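PDB 3HYI: probable cell division protein WhiA from Thermotoga maritima, which is probably involved in cell division and chromosome segregation, joining a degenerate LAGLIDADG homing endonuclease domain to a DNA-binding helix-turn-helix domain. Local coordinates for residues 112-115 with 116-120. Sequence-based numbering, arbitrary orientation.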
loop_
_atom_site.group_PDB
_atom_site.type_symbol
_atom_site.label_atom_id
_atom_site.label_comp_id
_atom_site.label_asym_id
_atom_site.label_seq_id
_atom_site.Cartn_x
_atom_site.Cartn_y
_atom_site.Cartn_z
ATOM N N VAL A 112 -22.499 11.245 0.367
ATOM C CA VAL A 112 -21.458 10.998 1.367
ATOM C C VAL A 112 -21.978 10.133 2.513
ATOM O O VAL A 112 -21.278 9.247 2.995
ATOM C CB VAL A 112 -20.884 12.314 1.919
ATOM C CG1 VAL A 112 -20.057 12.066 3.168
ATOM C CG2 VAL A 112 -20.046 12.993 0.857
ATOM N N SER A 113 -23.211 10.393 2.934
ATOM C CA SER A 113 -23.857 9.609 3.979
ATOM C C SER A 113 -24.142 8.180 3.516
ATOM O O SER A 113 -23.968 7.233 4.280
ATOM C CB SER A 113 -25.155 10.286 4.418
ATOM O OG SER A 113 -24.883 11.526 5.047
ATOM N N PHE A 114 -24.578 8.037 2.266
ATOM C CA PHE A 114 -24.785 6.729 1.644
ATOM C C PHE A 114 -23.477 5.942 1.592
ATOM O O PHE A 114 -23.453 4.754 1.912
ATOM C CB PHE A 114 -25.362 6.911 0.235
ATOM C CG PHE A 114 -25.668 5.622 -0.484
ATOM C CD1 PHE A 114 -26.703 4.798 -0.057
ATOM C CD2 PHE A 114 -24.943 5.253 -1.611
ATOM C CE1 PHE A 114 -26.996 3.616 -0.729
ATOM C CE2 PHE A 114 -25.232 4.075 -2.287
ATOM C CZ PHE A 114 -26.263 3.255 -1.843
ATOM N N LEU A 115 -22.397 6.613 1.196
ATOM C CA LEU A 115 -21.064 6.001 1.170
ATOM C C LEU A 115 -20.620 5.523 2.548
ATOM O O LEU A 115 -20.050 4.438 2.676
ATOM C CB LEU A 115 -20.016 6.982 0.629
ATOM C CG LEU A 115 -19.904 7.146 -0.884
ATOM C CD1 LEU A 115 -18.838 8.186 -1.187
ATOM C CD2 LEU A 115 -19.580 5.822 -1.564
ATOM N N ARG A 116 -20.864 6.344 3.568
ATOM C CA ARG A 116 -20.522 5.990 4.942
ATOM C C ARG A 116 -21.255 4.718 5.374
ATOM O O ARG A 116 -20.660 3.829 5.977
ATOM C CB ARG A 116 -20.840 7.145 5.896
ATOM C CG ARG A 116 -20.426 6.885 7.339
ATOM C CD ARG A 116 -20.324 8.168 8.151
ATOM N NE ARG A 116 -21.558 8.945 8.101
ATOM C CZ ARG A 116 -21.731 10.103 7.465
ATOM N NH1 ARG A 116 -20.742 10.698 6.805
ATOM N NH2 ARG A 116 -22.923 10.681 7.497
ATOM N N GLY A 117 -22.545 4.638 5.055
ATOM C CA GLY A 117 -23.340 3.446 5.327
ATOM C C GLY A 117 -22.834 2.217 4.592
ATOM O O GLY A 117 -22.709 1.145 5.184
ATOM N N LEU A 118 -22.549 2.377 3.300
ATOM C CA LEU A 118 -21.998 1.292 2.475
ATOM C C LEU A 118 -20.688 0.748 3.041
ATOM O O LEU A 118 -20.481 -0.464 3.098
ATOM C CB LEU A 118 -21.756 1.770 1.038
ATOM C CG LEU A 118 -22.956 1.894 0.096
ATOM C CD1 LEU A 118 -22.492 2.374 -1.274
ATOM C CD2 LEU A 118 -23.706 0.568 -0.028
ATOM N N PHE A 119 -19.813 1.659 3.451
ATOM C CA PHE A 119 -18.490 1.313 3.949
ATOM C C PHE A 119 -18.530 0.652 5.323
ATOM O O PHE A 119 -17.861 -0.359 5.549
ATOM C CB PHE A 119 -17.613 2.564 4.014
ATOM C CG PHE A 119 -16.241 2.310 4.560
ATOM C CD1 PHE A 119 -15.936 2.619 5.878
ATOM C CD2 PHE A 119 -15.259 1.745 3.760
ATOM C CE1 PHE A 119 -14.674 2.384 6.385
ATOM C CE2 PHE A 119 -13.987 1.503 4.263
ATOM C CZ PHE A 119 -13.694 1.825 5.576
ATOM N N LEU A 120 -19.292 1.239 6.241
ATOM C CA LEU A 120 -19.422 0.688 7.588
ATOM C C LEU A 120 -19.959 -0.738 7.554
ATOM O O LEU A 120 -19.398 -1.633 8.188
ATOM C CB LEU A 120 -20.333 1.567 8.458
ATOM C CG LEU A 120 -19.682 2.788 9.117
ATOM C CD1 LEU A 120 -20.746 3.706 9.664
ATOM C CD2 LEU A 120 -18.706 2.378 10.225
#
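Phe114 and Leu118, one helical turn apart, meet through differing first torsions: Phe114 has CG anti to its backbone N (chi1 -178°), while Leu118 has CG anti to its carbonyl carbon (chi1 -77°), which folds the leucine back over the phenylalanine ring. Leu118 CG then stands over one face, offset toward the rim, in a CH-pi contact 4.1 Å from the ring centroid of Phe114. The shortest approach between the two side chains is Leu118 CD1 to Phe114 CE2, 3.4 Å. The helical bond from Leu118 N to Phe114 O, 2.9 Å with an N-H...O angle of 165°, keeps the two residues one turn apart. Replacing Phe114 with an alanine would probably leave Leu118 CG and CD1 without the ring face they pack on and open a gap beside Phe105. Arg116 also turns back along the helix, its chain bending at chi3 so that one face of the guanidinium lies over Ser113 CA and Val112 O. Arg116 NH2 comes within 3.2 Å of Ser113 OG, and Arg116 NH1 lies 3.9 Å from Val112 CG1. A salt bridge from Arg116 NE to Glu31 and a hydrogen bond from Arg116 NH1 to Ile185 O hold this buried charged group. Regular i to i+4 bonds continue through the turn, including Arg116 N to Val112 O at 3.0 Å and Phe119 N to Leu115 O at 2.9 Å. Helix 108-122, which runs into strand 123-125, packs against helix 25-39 through Ser113, Phe114, Leu118 and Leu120, consistent with the central helix pair of LAGLIDADG homing endonucleases. Leu120 also meets helix 56-68, and Val112, Phe114 and Leu115 pack on helix 141-155.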